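Local coordinates for protein peroxiredoxin (Mycobacterium tuberculosis, PDB 5EPF) that reduces hydrogen peroxide and organic hydroperoxides to water and alcohols as a thiol-specific peroxidase, protecting the cell against oxidative stress, at residues Arg73-Gln84 with Asp94-Val105. Numbering follows the deposited sequence. Where two conformers were deposited one is given.
Sequences RVGISTDPVRKQ and DYPLLSDAQGTV. With EDO (1,2-ethanediol), chain D.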
loop_
_atom_site.group_PDB
_atom_site.type_symbol
_atom_site.label_atom_id
_atom_site.label_comp_id
_atom_site.label_asym_id
_atom_site.label_seq_id
_atom_site.Cartn_x
_atom_site.Cartn_y
_atom_site.Cartn_z
ATOM N N ARG A 73 -0.366 -1.623 7.713
ATOM C CA ARG A 73 0.180 -1.839 6.382
ATOM C C ARG A 73 -0.959 -2.287 5.477
ATOM O O ARG A 73 -1.758 -3.132 5.870
ATOM C CB ARG A 73 1.192 -3.014 6.468
ATOM C CG ARG A 73 2.299 -2.825 7.524
ATOM C CD ARG A 73 2.857 -4.152 8.004
ATOM N NE ARG A 73 1.874 -4.791 8.836
ATOM C CZ ARG A 73 1.852 -6.077 9.125
ATOM N NH1 ARG A 73 2.823 -6.904 8.740
ATOM N NH2 ARG A 73 0.869 -6.525 9.868
ATOM N N VAL A 74 -1.027 -1.745 4.265
ATOM C CA VAL A 74 -2.040 -2.125 3.279
ATOM C C VAL A 74 -1.367 -2.163 1.912
ATOM O O VAL A 74 -0.861 -1.139 1.436
ATOM C CB VAL A 74 -3.230 -1.151 3.234
ATOM C CG1 VAL A 74 -4.227 -1.551 2.138
ATOM C CG2 VAL A 74 -3.934 -1.072 4.596
ATOM N N GLY A 75 -1.344 -3.349 1.264
ATOM C CA GLY A 75 -0.841 -3.435 -0.098
ATOM C C GLY A 75 -1.941 -3.149 -1.097
ATOM O O GLY A 75 -3.119 -3.336 -0.797
ATOM N N ILE A 76 -1.562 -2.716 -2.297
ATOM C CA ILE A 76 -2.543 -2.391 -3.328
ATOM C C ILE A 76 -1.903 -2.564 -4.695
ATOM O O ILE A 76 -0.741 -2.194 -4.914
ATOM C CB ILE A 76 -3.135 -0.974 -3.108
ATOM C CG1 ILE A 76 -4.154 -0.593 -4.193
ATOM C CG2 ILE A 76 -2.030 0.076 -2.949
ATOM C CD1 ILE A 76 -4.913 0.694 -3.880
ATOM N N SER A 77 -2.661 -3.151 -5.617
ATOM C CA SER A 77 -2.224 -3.241 -7.007
ATOM C C SER A 77 -3.467 -3.386 -7.879
ATOM O O SER A 77 -4.589 -3.486 -7.373
ATOM C CB SER A 77 -1.285 -4.434 -7.233
ATOM O OG SER A 77 -2.057 -5.630 -7.186
ATOM N N THR A 78 -3.260 -3.449 -9.195
ATOM C CA THR A 78 -4.369 -3.715 -10.102
ATOM C C THR A 78 -4.681 -5.200 -10.246
ATOM O O THR A 78 -5.557 -5.548 -11.040
ATOM C CB THR A 78 -4.098 -3.113 -11.484
ATOM O OG1 THR A 78 -2.891 -3.674 -12.018
ATOM C CG2 THR A 78 -3.998 -1.595 -11.406
ATOM N N ASP A 79 -3.994 -6.080 -9.522
ATOM C CA ASP A 79 -4.272 -7.506 -9.650
ATOM C C ASP A 79 -5.685 -7.833 -9.153
ATOM O O ASP A 79 -6.185 -7.198 -8.221
ATOM C CB ASP A 79 -3.263 -8.295 -8.831
ATOM C CG ASP A 79 -1.861 -8.159 -9.374
ATOM O OD1 ASP A 79 -1.633 -8.600 -10.517
ATOM O OD2 ASP A 79 -0.984 -7.607 -8.684
ATOM N N PRO A 80 -6.335 -8.840 -9.748
ATOM C CA PRO A 80 -7.676 -9.241 -9.299
ATOM C C PRO A 80 -7.646 -9.803 -7.884
ATOM O O PRO A 80 -6.623 -10.297 -7.395
ATOM C CB PRO A 80 -8.071 -10.337 -10.302
ATOM C CG PRO A 80 -7.272 -10.052 -11.509
ATOM C CD PRO A 80 -5.953 -9.514 -11.000
ATOM N N VAL A 81 -8.809 -9.742 -7.227
ATOM C CA VAL A 81 -8.964 -10.279 -5.874
ATOM C C VAL A 81 -8.432 -11.704 -5.784
ATOM O O VAL A 81 -7.731 -12.057 -4.832
ATOM C CB VAL A 81 -10.445 -10.189 -5.445
ATOM C CG1 VAL A 81 -10.729 -10.978 -4.170
ATOM C CG2 VAL A 81 -10.849 -8.722 -5.245
ATOM N N ARG A 82 -8.749 -12.550 -6.769
ATOM C CA ARG A 82 -8.342 -13.949 -6.662
ATOM C C ARG A 82 -6.825 -14.107 -6.656
ATOM O O ARG A 82 -6.303 -15.026 -6.010
ATOM C CB ARG A 82 -8.996 -14.802 -7.755
ATOM C CG ARG A 82 -8.463 -14.585 -9.165
ATOM C CD ARG A 82 -9.332 -15.326 -10.196
ATOM N NE ARG A 82 -10.671 -14.749 -10.242
ATOM C CZ ARG A 82 -11.612 -15.070 -11.122
ATOM N NH1 ARG A 82 -11.376 -15.986 -12.055
ATOM N NH2 ARG A 82 -12.796 -14.468 -11.057
ATOM N N LYS A 83 -6.096 -13.220 -7.347
ATOM C CA LYS A 83 -4.641 -13.305 -7.312
ATOM C C LYS A 83 -4.085 -12.728 -6.019
ATOM O O LYS A 83 -3.145 -13.286 -5.442
ATOM C CB LYS A 83 -4.020 -12.618 -8.525
ATOM C CG LYS A 83 -2.509 -12.870 -8.599
ATOM C CD LYS A 83 -1.900 -12.493 -9.939
ATOM C CE LYS A 83 -0.428 -12.910 -9.945
ATOM N NZ LYS A 83 0.192 -12.818 -11.276
ATOM N N GLN A 84 -4.654 -11.614 -5.551
ATOM C CA GLN A 84 -4.273 -11.092 -4.242
ATOM C C GLN A 84 -4.505 -12.138 -3.162
ATOM O O GLN A 84 -3.675 -12.299 -2.260
ATOM C CB GLN A 84 -5.063 -9.820 -3.906
ATOM C CG GLN A 84 -5.000 -8.660 -4.913
ATOM C CD GLN A 84 -3.655 -7.959 -4.975
ATOM O OE1 GLN A 84 -2.603 -8.591 -5.066
ATOM N NE2 GLN A 84 -3.687 -6.634 -4.947
ATOM N N ASP A 94 -0.370 -10.888 7.058
ATOM C CA ASP A 94 -1.265 -10.537 8.156
ATOM C C ASP A 94 -1.842 -9.137 7.977
ATOM O O ASP A 94 -1.941 -8.390 8.950
ATOM C CB ASP A 94 -0.520 -10.649 9.489
ATOM C CG ASP A 94 0.662 -9.688 9.583
ATOM O OD1 ASP A 94 1.407 -9.517 8.586
ATOM O OD2 ASP A 94 0.835 -9.095 10.671
ATOM N N TYR A 95 -2.200 -8.755 6.755
ATOM C CA TYR A 95 -2.676 -7.408 6.470
ATOM C C TYR A 95 -3.467 -7.439 5.163
ATOM O O TYR A 95 -3.368 -8.400 4.387
ATOM C CB TYR A 95 -1.506 -6.401 6.417
ATOM C CG TYR A 95 -0.402 -6.744 5.430
ATOM C CD1 TYR A 95 -0.491 -6.352 4.095
ATOM C CD2 TYR A 95 0.754 -7.437 5.836
ATOM C CE1 TYR A 95 0.491 -6.648 3.190
ATOM C CE2 TYR A 95 1.761 -7.740 4.915
ATOM C CZ TYR A 95 1.624 -7.347 3.593
ATOM O OH TYR A 95 2.600 -7.602 2.653
ATOM N N PRO A 96 -4.227 -6.388 4.868
ATOM C CA PRO A 96 -5.034 -6.369 3.642
ATOM C C PRO A 96 -4.218 -6.112 2.380
ATOM O O PRO A 96 -3.277 -5.307 2.369
ATOM C CB PRO A 96 -6.014 -5.208 3.891
ATOM C CG PRO A 96 -5.954 -4.933 5.379
ATOM C CD PRO A 96 -4.523 -5.224 5.730
ATOM N N LEU A 97 -4.623 -6.791 1.306
ATOM C CA LEU A 97 -4.212 -6.471 -0.058
ATOM C C LEU A 97 -5.463 -6.029 -0.799
ATOM O O LEU A 97 -6.429 -6.798 -0.880
ATOM C CB LEU A 97 -3.633 -7.690 -0.774
ATOM C CG LEU A 97 -2.382 -8.331 -0.174
ATOM C CD1 LEU A 97 -1.934 -9.470 -1.072
ATOM C CD2 LEU A 97 -1.239 -7.328 -0.009
ATOM N N LEU A 98 -5.455 -4.802 -1.326
ATOM C CA LEU A 98 -6.597 -4.256 -2.041
ATOM C C LEU A 98 -6.431 -4.452 -3.542
ATOM O O LEU A 98 -5.323 -4.327 -4.090
ATOM C CB LEU A 98 -6.778 -2.766 -1.736
ATOM C CG LEU A 98 -6.893 -2.403 -0.251
ATOM C CD1 LEU A 98 -7.126 -0.903 -0.129
ATOM C CD2 LEU A 98 -8.007 -3.201 0.432
ATOM N N SER A 99 -7.540 -4.746 -4.208
ATOM C CA SER A 99 -7.571 -4.889 -5.660
ATOM C C SER A 99 -8.154 -3.614 -6.254
ATOM O O SER A 99 -9.323 -3.290 -6.006
ATOM C CB SER A 99 -8.417 -6.093 -6.063
ATOM O OG SER A 99 -8.586 -6.153 -7.470
ATOM N N ASP A 100 -7.339 -2.920 -7.041
ATOM C CA ASP A 100 -7.705 -1.687 -7.731
ATOM C C ASP A 100 -7.899 -2.039 -9.204
ATOM O O ASP A 100 -7.096 -1.678 -10.063
ATOM C CB ASP A 100 -6.556 -0.687 -7.529
ATOM C CG ASP A 100 -6.855 0.696 -8.058
ATOM O OD1 ASP A 100 -8.025 1.143 -8.070
ATOM O OD2 ASP A 100 -5.877 1.380 -8.423
ATOM N N ALA A 101 -8.984 -2.772 -9.502
ATOM C CA ALA A 101 -9.051 -3.526 -10.755
ATOM C C ALA A 101 -9.138 -2.637 -11.986
ATOM O O ALA A 101 -8.785 -3.089 -13.079
ATOM C CB ALA A 101 -10.203 -4.539 -10.728
ATOM N N GLN A 102 -9.597 -1.393 -11.846
ATOM C CA GLN A 102 -9.607 -0.447 -12.960
ATOM C C GLN A 102 -8.540 0.635 -12.829
ATOM O O GLN A 102 -8.493 1.551 -13.650
ATOM C CB GLN A 102 -10.986 0.203 -13.119
ATOM C CG GLN A 102 -12.089 -0.747 -13.560
ATOM C CD GLN A 102 -12.605 -1.606 -12.425
ATOM O OE1 GLN A 102 -12.897 -1.101 -11.338
ATOM N NE2 GLN A 102 -12.716 -2.906 -12.666
ATOM N N GLY A 103 -7.684 0.565 -11.818
ATOM C CA GLY A 103 -6.677 1.594 -11.639
ATOM C C GLY A 103 -7.208 2.924 -11.155
ATOM O O GLY A 103 -6.485 3.918 -11.220
ATOM N N THR A 104 -8.448 2.966 -10.653
ATOM C CA THR A 104 -9.060 4.227 -10.238
ATOM C C THR A 104 -8.309 4.853 -9.067
ATOM O O THR A 104 -8.043 6.062 -9.058
ATOM C CB THR A 104 -10.524 3.969 -9.865
ATOM O OG1 THR A 104 -11.202 3.426 -11.008
ATOM C CG2 THR A 104 -11.222 5.255 -9.415
ATOM N N VAL A 105 -7.937 4.047 -8.072
ATOM C CA VAL A 105 -7.225 4.602 -6.933
ATOM C C VAL A 105 -5.788 4.927 -7.318
ATOM O O VAL A 105 -5.244 5.965 -6.921
ATOM C CB VAL A 105 -7.356 3.674 -5.707
ATOM C CG1 VAL A 105 -6.564 4.218 -4.527
ATOM C CG2 VAL A 105 -8.832 3.520 -5.314
HETATM C C1 EDO D . -12.232 -11.589 -8.609
HETATM O O1 EDO D . -10.887 -12.054 -8.735
HETATM C C2 EDO D . -13.093 -12.671 -7.976
HETATM O O2 EDO D . -12.544 -13.022 -6.708
HETATM O O HOH W 1 -7.209 -5.419 -13.145
#
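Gly-75 and Leu-97 face each other as a parallel pair of strands 73-77 and 97-99, whose axes diverge by 29°, and four backbone hydrogen bonds join them: Gly-75 N to Pro-96 O, Leu-98 N to Gly-75 O, Ser-77 N to Leu-98 O and Asp-100 N to Ser-77 O. Where the pairing starts, Arg-73 grips Asp-94 end-on in a salt bridge, NH2 to OD2 at 2.7 Å and NH1 to OD1 at 3.0 Å. The first bond is nearly straight and lies in the guanidinium plane, yet reaches OD2 from above the carboxylate, the two planes being 65° apart. Tyr-95 puts CD2 over one guanidinium face, 3.6 Å from Arg-73 NH1, while its hydroxyl is hydrogen-bonded to Ala-56 O.

Gln-84 reaches back from helix 81-91 to strand 97-99. A bend at chi2 directs NE2 to Leu-98 O at 3.0 Å, above the carbonyl plane, so that this oxygen takes two donors; OE1 is hydrogen-bonded to Tyr-44 OH. Leu-97 CD2 packs against the bare CA of Gly-75. Ser-99 turns OG anti to its own N (chi1 173°), where it donates to Asp-79 O at 2.7 Å and ties the loop just ahead of helix 81-91 to strand 97-99. Ser-77 OG accepts from Asp-79 N in an ST turn and donates to Asp-79 OD2, holding a side chain about 7 Å from that of Cys-52, the active-site cysteine. On the other face, Val-74 CG1 meets Leu-98 CG at 3.7 Å, and Ile-76 CD1 touches Val-105 CG1. One water bridges Thr-78 O and Ala-101 O beyond the strand ends.

The whole is a beta-alpha-beta crossover of the thioredoxin fold: strand 97-99 lies outermost in the five-stranded sheet, strand 72-77 runs between it and strand 39-43, and helix 81-91 connects the two, with strand 19-21 touching Ile-76 and Val-105.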